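Local atomic coordinates of 5-formyltetrahydrofolate cyclo-ligase family protein (Bacillus anthracis, PDB entry 2JCB), a protein that probably catalyses the ATP-dependent conversion of 5-formyltetrahydrofolate to 5,10-methenyltetrahydrofolate, and binds ADP with magnesium. Residues 15-18 against 19-23; 175-178 against 179-183. One frame throughout, in Å; residues are numbered along the deposited sequence.

Overall arrangement
Following the chain from the N terminus, interaction 1 comes first, wholly within helix 6-26, where residues 15-18 meet 19-23 one helical turn on. Interaction 2 follows much later, in the loop between strands 161-165 and 186-189, where a type I beta turn from Glu-178 to Asp-181 brings the end of 175-178 against 179-183. Both contacts are local; they lie in series along the chain, neither enclosing nor crossing the other. The centres of interactions 1 and 2 are about 18 Å apart, and the two do not touch. What joins them is ADP: Arg-17 reaches its beta-phosphate from the helix, while Phe-180 and Asp-181 meet the nucleotide and its magnesium ion from the loop.

Interaction 1: residues 15-18 against 19-23; sequences RLRK and QIIEH. With ADP (adenosine-5'-diphosphate), chain C.
With CG of Arg-17 trans to the backbone N (chi1 -157°) and CG1 of Ile-21 instead beside its own backbone N, the two side chains run alongside each other one helical turn apart. Their contact is aliphatic: Arg-17 CG lies 3.9 Å from Ile-21 CD1. Beyond it the arginine bends at chi3 (-83°), carrying the guanidinium on to the nucleotide. There Arg-17 NH2 donates to ADP O2B at 2.7 Å, with the oxygen at the edge of the guanidinium and near its plane. The N-H...O angle of 143° shows a somewhat bent bond. Arg-17 NE is held separately by the carbonyl oxygen of Gly-145, so two bonds through different nitrogens fix the rotation of the group.

On another side of the helix, Gln-19 lies beside both Arg-15 and Leu-16. Its OE1 packs 3.7 Å from Leu-16 CD2, whereas its NE2 and Arg-15 NH1 merely adjoin, the amide and guanidinium planes being nearly perpendicular. Four consecutive i to i+4 backbone bonds set this spacing, from Gln-19 N to Arg-15 O at 3.0 Å through Glu-22 N to Lys-18 O, also at 3.0 Å. They are the bonds of a regular alpha-helix, which here presents a phosphate-binding arginine.

Within the fold, this part of helix 6-26 lies against strand 143-144, where Leu-16 and Arg-17 touch Ile-144. Ile-20 and Ile-21 rest on the loop residue Val-135, and Ile-21 also reaches Tyr-146, an ADP-pocket residue just after that strand.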
ATOM      1  N   ARG A  15      -8.865 -11.512 -13.381  1.00 28.77           N
ATOM      2  CA  ARG A  15      -8.016 -11.457 -14.579  1.00 31.34           C
ATOM      3  C   ARG A  15      -6.920 -10.388 -14.504  1.00 30.84           C
ATOM      4  O   ARG A  15      -5.751 -10.650 -14.830  1.00 31.58           O
ATOM      5  CB  ARG A  15      -8.901 -11.242 -15.825  1.00 30.52           C
ATOM      6  CG  ARG A  15      -8.277 -11.551 -17.195  1.00 34.43           C
ATOM      7  CD  ARG A  15      -9.048 -10.850 -18.366  1.00 35.35           C
ATOM      8  NE  ARG A  15      -8.816  -9.397 -18.264  1.00 42.44           N
ATOM      9  CZ  ARG A  15      -7.936  -8.695 -18.984  1.00 44.42           C
ATOM     10  NH1 ARG A  15      -7.197  -9.287 -19.924  1.00 44.84           N
ATOM     11  NH2 ARG A  15      -7.802  -7.385 -18.767  1.00 45.82           N
ATOM     12  N   LEU A  16      -7.272  -9.178 -14.076  1.00 30.73           N
ATOM     13  CA  LEU A  16      -6.284  -8.120 -14.035  1.00 29.77           C
ATOM     14  C   LEU A  16      -5.333  -8.354 -12.859  1.00 27.58           C
ATOM     15  O   LEU A  16      -4.123  -8.200 -13.008  1.00 24.33           O
ATOM     16  CB  LEU A  16      -6.924  -6.729 -13.942  1.00 31.60           C
ATOM     17  CG  LEU A  16      -7.312  -6.090 -15.272  1.00 36.10           C
ATOM     18  CD1 LEU A  16      -8.248  -4.903 -15.024  1.00 39.35           C
ATOM     19  CD2 LEU A  16      -6.045  -5.671 -16.063  1.00 39.03           C
ATOM     20  N   ARG A  17      -5.895  -8.784 -11.730  1.00 27.55           N
ATOM     21  CA  ARG A  17      -5.096  -9.083 -10.502  1.00 29.06           C
ATOM     22  C   ARG A  17      -4.074 -10.181 -10.846  1.00 29.81           C
ATOM     23  O   ARG A  17      -2.886 -10.009 -10.635  1.00 31.41           O
ATOM     24  CB  ARG A  17      -6.001  -9.530  -9.353  1.00 27.49           C
ATOM     25  CG  ARG A  17      -5.402  -9.336  -7.948  1.00 28.14           C
ATOM     26  CD  ARG A  17      -6.407  -9.822  -6.857  1.00 33.24           C
ATOM     27  NE  ARG A  17      -7.410  -8.795  -6.530  1.00 36.27           N
ATOM     28  CZ  ARG A  17      -8.728  -8.944  -6.458  1.00 36.25           C
ATOM     29  NH1 ARG A  17      -9.335 -10.130  -6.652  1.00 32.18           N
ATOM     30  NH2 ARG A  17      -9.465  -7.883  -6.139  1.00 38.11           N
ATOM     31  N   LYS A  18      -4.561 -11.275 -11.422  1.00 29.45           N
ATOM     32  CA  LYS A  18      -3.706 -12.389 -11.892  1.00 31.25           C
ATOM     33  C   LYS A  18      -2.568 -11.920 -12.832  1.00 30.75           C
ATOM     34  O   LYS A  18      -1.383 -12.192 -12.578  1.00 30.13           O
ATOM     35  CB  LYS A  18      -4.581 -13.472 -12.555  1.00 31.45           C
ATOM     36  CG  LYS A  18      -3.936 -14.846 -12.844  1.00 33.20           C
ATOM     37  CD  LYS A  18      -4.897 -15.795 -13.604  1.00 31.52           C
ATOM     38  CE  LYS A  18      -4.207 -17.087 -14.104  1.00 33.40           C
ATOM     39  NZ  LYS A  18      -4.820 -17.678 -15.349  1.00 35.72           N
ATOM     40  N   GLN A  19      -2.938 -11.192 -13.880  1.00 30.42           N
ATOM     41  CA  GLN A  19      -1.980 -10.722 -14.898  1.00 29.44           C
ATOM     42  C   GLN A  19      -0.863  -9.835 -14.353  1.00 27.99           C
ATOM     43  O   GLN A  19       0.307 -10.009 -14.707  1.00 24.47           O
ATOM     44  CB  GLN A  19      -2.739 -10.092 -16.093  1.00 30.09           C
ATOM     45  CG  GLN A  19      -1.959  -9.078 -16.957  1.00 32.62           C
ATOM     46  CD  GLN A  19      -2.877  -8.278 -17.887  1.00 32.24           C
ATOM     47  OE1 GLN A  19      -3.061  -7.064 -17.737  1.00 42.20           O
ATOM     48  NE2 GLN A  19      -3.460  -8.968 -18.837  1.00 32.57           N
ATOM     49  N   ILE A  20      -1.206  -8.871 -13.486  1.00 25.90           N
ATOM     50  CA  ILE A  20      -0.231  -7.960 -12.925  1.00 27.70           C
ATOM     51  C   ILE A  20       0.674  -8.652 -11.899  1.00 26.73           C
ATOM     52  O   ILE A  20       1.865  -8.413 -11.892  1.00 27.39           O
ATOM     53  CB  ILE A  20      -0.896  -6.691 -12.314  1.00 27.17           C
ATOM     54  CG1 ILE A  20      -1.584  -5.830 -13.364  1.00 29.07           C
ATOM     55  CG2 ILE A  20       0.134  -5.827 -11.725  1.00 24.11           C
ATOM     56  CD1 ILE A  20      -0.607  -5.289 -14.370  1.00 32.72           C
ATOM     57  N   ILE A  21       0.106  -9.519 -11.073  1.00 27.50           N
ATOM     58  CA  ILE A  21       0.873 -10.344 -10.117  1.00 27.60           C
ATOM     59  C   ILE A  21       1.902 -11.238 -10.810  1.00 28.65           C
ATOM     60  O   ILE A  21       3.033 -11.348 -10.380  1.00 27.89           O
ATOM     61  CB  ILE A  21      -0.080 -11.118  -9.130  1.00 27.47           C
ATOM     62  CG1 ILE A  21      -0.715 -10.096  -8.173  1.00 29.59           C
ATOM     63  CG2 ILE A  21       0.714 -12.237  -8.322  1.00 26.71           C
ATOM     64  CD1 ILE A  21      -1.779 -10.630  -7.193  1.00 28.95           C
ATOM     65  N   GLU A  22       1.498 -11.834 -11.918  1.00 28.45           N
ATOM     66  CA  GLU A  22       2.353 -12.678 -12.773  1.00 31.27           C
ATOM     67  C   GLU A  22       3.499 -11.840 -13.318  1.00 31.55           C
ATOM     68  O   GLU A  22       4.650 -12.270 -13.306  1.00 32.06           O
ATOM     69  CB  GLU A  22       1.546 -13.256 -13.923  1.00 31.90           C
ATOM     70  CG  GLU A  22       2.317 -14.145 -14.860  1.00 34.37           C
ATOM     71  CD  GLU A  22       1.394 -14.947 -15.767  1.00 38.76           C
ATOM     72  OE1 GLU A  22       0.236 -14.501 -15.971  1.00 40.77           O
ATOM     73  OE2 GLU A  22       1.815 -16.013 -16.276  1.00 42.88           O
ATOM     74  N   HIS A  23       3.177 -10.631 -13.767  1.00 30.97           N
ATOM     75  CA  HIS A  23       4.177  -9.722 -14.279  1.00 31.26           C
ATOM     76  C   HIS A  23       5.149  -9.357 -13.140  1.00 30.71           C
ATOM     77  O   HIS A  23       6.353  -9.382 -13.333  1.00 30.74           O
ATOM     78  CB  HIS A  23       3.506  -8.486 -14.886  1.00 32.34           C
ATOM     79  CG  HIS A  23       4.433  -7.610 -15.673  1.00 36.03           C
ATOM     80  ND1 HIS A  23       5.707  -7.293 -15.247  1.00 38.55           N
ATOM     81  CD2 HIS A  23       4.266  -6.975 -16.858  1.00 38.91           C
ATOM     82  CE1 HIS A  23       6.292  -6.522 -16.146  1.00 40.23           C
ATOM     83  NE2 HIS A  23       5.436  -6.304 -17.128  1.00 39.66           N
TER
HETATM   84  PB  ADP C1190      -9.751  -5.365  -3.544  1.00 32.67           P
HETATM   85  O1B ADP C1190      -8.837  -5.911  -2.452  1.00 30.98           O
HETATM   86  O2B ADP C1190      -9.118  -5.474  -4.882  1.00 34.47           O
HETATM   87  O3B ADP C1190     -10.229  -4.001  -3.091  1.00 33.73           O
HETATM   88  PA  ADP C1190     -12.577  -6.045  -3.861  1.00 33.07           P
HETATM   89  O1A ADP C1190     -12.808  -4.632  -4.331  1.00 34.58           O
HETATM   90  O2A ADP C1190     -13.127  -7.092  -4.692  1.00 31.84           O
HETATM   91  O3A ADP C1190     -11.011  -6.355  -3.568  1.00 33.56           O
HETATM   92  O5' ADP C1190     -13.315  -6.200  -2.431  1.00 34.23           O
HETATM   93  C5' ADP C1190     -13.370  -7.546  -1.911  1.00 32.99           C
HETATM   94  C4' ADP C1190     -14.628  -7.771  -1.109  1.00 34.45           C
HETATM   95  O4' ADP C1190     -14.702  -6.756  -0.122  1.00 35.40           O
HETATM   96  C3' ADP C1190     -15.846  -7.638  -2.016  1.00 38.36           C
HETATM   97  O3' ADP C1190     -16.581  -8.840  -1.901  1.00 40.31           O
HETATM   98  C2' ADP C1190     -16.602  -6.443  -1.472  1.00 38.47           C
HETATM   99  O2' ADP C1190     -17.965  -6.719  -1.320  1.00 42.77           O
HETATM  100  C1' ADP C1190     -16.019  -6.210  -0.090  1.00 33.81           C
HETATM  101  N9  ADP C1190     -16.008  -4.785   0.335  1.00 33.84           N
HETATM  102  C8  ADP C1190     -15.151  -3.839  -0.092  1.00 34.35           C
HETATM  103  N7  ADP C1190     -15.396  -2.662   0.531  1.00 34.96           N
HETATM  104  C5  ADP C1190     -16.421  -2.826   1.370  1.00 31.48           C
HETATM  105  C6  ADP C1190     -17.151  -1.970   2.344  1.00 33.48           C
HETATM  106  N6  ADP C1190     -16.831  -0.671   2.511  1.00 35.71           N
HETATM  107  N1  ADP C1190     -18.107  -2.539   3.080  1.00 33.15           N
HETATM  108  C2  ADP C1190     -18.453  -3.833   2.922  1.00 34.56           C
HETATM  109  N3  ADP C1190     -17.817  -4.667   2.075  1.00 34.89           N
HETATM  110  C4  ADP C1190     -16.796  -4.243   1.286  1.00 31.90           C

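Interaction 2: residues 175-178 against 179-183. With MG (magnesium ion), chain E; ADP (adenosine-5'-diphosphate), chain C.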
ATOM      1  N   ILE A 175     -10.093  -0.016 -14.830  1.00 32.04           N
ATOM      2  CA  ILE A 175     -10.417  -0.931 -13.754  1.00 32.42           C
ATOM      3  C   ILE A 175     -11.922  -0.869 -13.591  1.00 33.75           C
ATOM      4  O   ILE A 175     -12.501   0.223 -13.658  1.00 33.29           O
ATOM      5  CB  ILE A 175      -9.693  -0.491 -12.438  1.00 30.58           C
ATOM      6  CG1 ILE A 175      -8.194  -0.767 -12.525  1.00 31.88           C
ATOM      7  CG2 ILE A 175     -10.306  -1.187 -11.207  1.00 33.96           C
ATOM      8  CD1 ILE A 175      -7.473  -0.360 -11.252  1.00 33.62           C
ATOM      9  N   PRO A 176     -12.586  -2.050 -13.447  1.00 34.72           N
ATOM     10  CA  PRO A 176     -14.049  -2.110 -13.324  1.00 35.27           C
ATOM     11  C   PRO A 176     -14.437  -1.806 -11.877  1.00 35.60           C
ATOM     12  O   PRO A 176     -14.593  -2.739 -11.080  1.00 38.07           O
ATOM     13  CB  PRO A 176     -14.380  -3.568 -13.678  1.00 35.40           C
ATOM     14  CG  PRO A 176     -13.095  -4.349 -13.427  1.00 34.38           C
ATOM     15  CD  PRO A 176     -11.945  -3.383 -13.331  1.00 34.94           C
ATOM     16  N   VAL A 177     -14.552  -0.526 -11.528  1.00 34.60           N
ATOM     17  CA  VAL A 177     -14.759  -0.144 -10.137  1.00 33.26           C
ATOM     18  C   VAL A 177     -16.200  -0.339  -9.680  1.00 32.44           C
ATOM     19  O   VAL A 177     -17.137  -0.030 -10.390  1.00 32.23           O
ATOM     20  CB  VAL A 177     -14.251   1.301  -9.786  1.00 34.38           C
ATOM     21  CG1 VAL A 177     -12.771   1.461 -10.113  1.00 34.88           C
ATOM     22  CG2 VAL A 177     -15.063   2.356 -10.452  1.00 32.80           C
ATOM     23  N   GLU A 178     -16.342  -0.876  -8.478  1.00 30.32           N
ATOM     24  CA  GLU A 178     -17.613  -1.047  -7.827  1.00 30.29           C
ATOM     25  C   GLU A 178     -17.850   0.112  -6.847  1.00 29.53           C
ATOM     26  O   GLU A 178     -16.910   0.851  -6.521  1.00 30.87           O
ATOM     27  CB  GLU A 178     -17.597  -2.398  -7.142  1.00 30.09           C
ATOM     28  CG  GLU A 178     -17.087  -3.490  -8.065  1.00 31.22           C
ATOM     29  CD  GLU A 178     -17.220  -4.903  -7.493  1.00 33.48           C
ATOM     30  OE1 GLU A 178     -18.351  -5.395  -7.345  1.00 34.44           O
ATOM     31  OE2 GLU A 178     -16.163  -5.517  -7.207  1.00 30.39           O
ATOM     32  N   PRO A 179     -19.105   0.283  -6.383  1.00 30.74           N
ATOM     33  CA  PRO A 179     -19.443   1.442  -5.544  1.00 31.01           C
ATOM     34  C   PRO A 179     -18.604   1.545  -4.287  1.00 31.05           C
ATOM     35  O   PRO A 179     -18.268   2.651  -3.876  1.00 33.23           O
ATOM     36  CB  PRO A 179     -20.917   1.230  -5.177  1.00 30.27           C
ATOM     37  CG  PRO A 179     -21.418   0.105  -6.009  1.00 30.18           C
ATOM     38  CD  PRO A 179     -20.258  -0.595  -6.652  1.00 30.62           C
ATOM     39  N   PHE A 180     -18.235   0.406  -3.700  1.00 30.07           N
ATOM     40  CA  PHE A 180     -17.305   0.382  -2.541  1.00 29.65           C
ATOM     41  C   PHE A 180     -15.777   0.564  -2.800  1.00 29.37           C
ATOM     42  O   PHE A 180     -15.019   0.628  -1.860  1.00 28.73           O
ATOM     43  CB  PHE A 180     -17.507  -0.944  -1.799  1.00 31.27           C
ATOM     44  CG  PHE A 180     -17.344  -2.147  -2.692  1.00 32.76           C
ATOM     45  CD1 PHE A 180     -16.051  -2.563  -3.092  1.00 35.75           C
ATOM     46  CD2 PHE A 180     -18.483  -2.822  -3.193  1.00 33.17           C
ATOM     47  CE1 PHE A 180     -15.880  -3.631  -3.945  1.00 35.65           C
ATOM     48  CE2 PHE A 180     -18.318  -3.911  -4.044  1.00 35.31           C
ATOM     49  CZ  PHE A 180     -17.021  -4.321  -4.410  1.00 34.15           C
ATOM     50  N   ASP A 181     -15.323   0.590  -4.047  1.00 27.75           N
ATOM     51  CA  ASP A 181     -13.902   0.771  -4.356  1.00 28.76           C
ATOM     52  C   ASP A 181     -13.486   2.201  -4.028  1.00 29.39           C
ATOM     53  O   ASP A 181     -14.116   3.143  -4.505  1.00 30.60           O
ATOM     54  CB  ASP A 181     -13.652   0.443  -5.826  1.00 28.20           C
ATOM     55  CG  ASP A 181     -13.615  -1.057  -6.091  1.00 29.07           C
ATOM     56  OD1 ASP A 181     -13.228  -1.811  -5.181  1.00 29.24           O
ATOM     57  OD2 ASP A 181     -13.986  -1.504  -7.178  1.00 29.62           O
ATOM     58  N   LYS A 182     -12.473   2.342  -3.181  1.00 28.81           N
ATOM     59  CA  LYS A 182     -11.935   3.656  -2.773  1.00 30.10           C
ATOM     60  C   LYS A 182     -10.728   4.007  -3.616  1.00 31.01           C
ATOM     61  O   LYS A 182      -9.886   3.151  -3.921  1.00 32.32           O
ATOM     62  CB  LYS A 182     -11.591   3.671  -1.295  1.00 29.71           C
ATOM     63  CG  LYS A 182     -12.849   3.454  -0.372  1.00 31.14           C
ATOM     64  CD  LYS A 182     -13.907   4.547  -0.508  1.00 32.96           C
ATOM     65  CE  LYS A 182     -13.612   5.719   0.417  1.00 36.96           C
ATOM     66  NZ  LYS A 182     -14.665   6.764   0.308  1.00 40.53           N
ATOM     67  N   ASN A 183     -10.614   5.280  -3.975  1.00 31.10           N
ATOM     68  CA  ASN A 183      -9.459   5.754  -4.760  1.00 30.12           C
ATOM     69  C   ASN A 183      -8.364   6.290  -3.869  1.00 31.06           C
ATOM     70  O   ASN A 183      -8.627   6.706  -2.753  1.00 32.96           O
ATOM     71  CB  ASN A 183      -9.905   6.906  -5.677  1.00 31.67           C
ATOM     72  CG  ASN A 183     -10.828   6.449  -6.785  1.00 33.59           C
ATOM     73  OD1 ASN A 183     -11.051   5.249  -6.996  1.00 35.02           O
ATOM     74  ND2 ASN A 183     -11.403   7.416  -7.506  1.00 36.92           N
TER
HETATM   75 MG    MG E1192     -11.688  -2.879  -4.168  1.00 20.89          MG
HETATM   76  PB  ADP C1190      -9.751  -5.365  -3.544  1.00 32.67           P
HETATM   77  O1B ADP C1190      -8.837  -5.911  -2.452  1.00 30.98           O
HETATM   78  O2B ADP C1190      -9.118  -5.474  -4.882  1.00 34.47           O
HETATM   79  O3B ADP C1190     -10.229  -4.001  -3.091  1.00 33.73           O
HETATM   80  PA  ADP C1190     -12.577  -6.045  -3.861  1.00 33.07           P
HETATM   81  O1A ADP C1190     -12.808  -4.632  -4.331  1.00 34.58           O
HETATM   82  O2A ADP C1190     -13.127  -7.092  -4.692  1.00 31.84           O
HETATM   83  O3A ADP C1190     -11.011  -6.355  -3.568  1.00 33.56           O
HETATM   84  O5' ADP C1190     -13.315  -6.200  -2.431  1.00 34.23           O
HETATM   85  C5' ADP C1190     -13.370  -7.546  -1.911  1.00 32.99           C
HETATM   86  C4' ADP C1190     -14.628  -7.771  -1.109  1.00 34.45           C
HETATM   87  O4' ADP C1190     -14.702  -6.756  -0.122  1.00 35.40           O
HETATM   88  C3' ADP C1190     -15.846  -7.638  -2.016  1.00 38.36           C
HETATM   89  O3' ADP C1190     -16.581  -8.840  -1.901  1.00 40.31           O
HETATM   90  C2' ADP C1190     -16.602  -6.443  -1.472  1.00 38.47           C
HETATM   91  O2' ADP C1190     -17.965  -6.719  -1.320  1.00 42.77           O
HETATM   92  C1' ADP C1190     -16.019  -6.210  -0.090  1.00 33.81           C
HETATM   93  N9  ADP C1190     -16.008  -4.785   0.335  1.00 33.84           N
HETATM   94  C8  ADP C1190     -15.151  -3.839  -0.092  1.00 34.35           C
HETATM   95  N7  ADP C1190     -15.396  -2.662   0.531  1.00 34.96           N
HETATM   96  C5  ADP C1190     -16.421  -2.826   1.370  1.00 31.48           C
HETATM   97  C6  ADP C1190     -17.151  -1.970   2.344  1.00 33.48           C
HETATM   98  N6  ADP C1190     -16.831  -0.671   2.511  1.00 35.71           N
HETATM   99  N1  ADP C1190     -18.107  -2.539   3.080  1.00 33.15           N
HETATM  100  C2  ADP C1190     -18.453  -3.833   2.922  1.00 34.56           C
HETATM  101  N3  ADP C1190     -17.817  -4.667   2.075  1.00 34.89           N
HETATM  102  C4  ADP C1190     -16.796  -4.243   1.286  1.00 31.90           C
HETATM  103  O   HOH W   1     -10.828  -3.608  -6.146  1.00 24.50           O
HETATM  104  O   HOH W   2     -10.433  -1.196  -4.452  1.00 22.40           O
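The ring of Phe-180 is sandwiched between Glu-178 and the nucleotide: Glu-178 CB covers one face, ADP C2' of the ribose the other, each offset toward the rim, and ADP O1A lies at the edge in the ring plane. The first of these is a CH-pi contact, CB standing 3.7 Å from the ring centroid and 25° off its normal. Phe-180 has CG between its backbone N and carbonyl carbon (chi1 55°), which places the ring beside the glutamate. The Glu-178 carboxylate, its plane steeply inclined to the ring, carries OE2 to salt bridges with Arg-10 and Lys-13.

Asp-181 divides its carboxylate between metal and backbone. OD1 binds the magnesium ion at 2.1 Å, while OD2 accepts a nearly straight hydrogen bond from Glu-178 N at 2.8 Å, the donor coming from 38° out of the carboxylate plane. That bond helps fix the rotation of the metal-binding carboxylate, and Lys-13 pairs with OD2 as well. Asp-181 N returns a bond to Glu-178 O at 3.0 Å, closing the type I turn. The ion is also bound by ADP O3B and O1A, bridging the two phosphates, by two waters and by Asp-152. Glu-178 OE2 and Asp-181 OD2 are 4.6 Å apart; the shared Lys-13 probably offsets their like charges.

The turn belongs to the loop between strands 161-165 and 186-189 and lies against helix 6-26: Pro-176 touches Val-9 and Glu-12, Glu-178 touches Val-9, and Phe-180 touches Lys-13. Further along, Lys-182 N bonds to Asp-152 on helix 150-154.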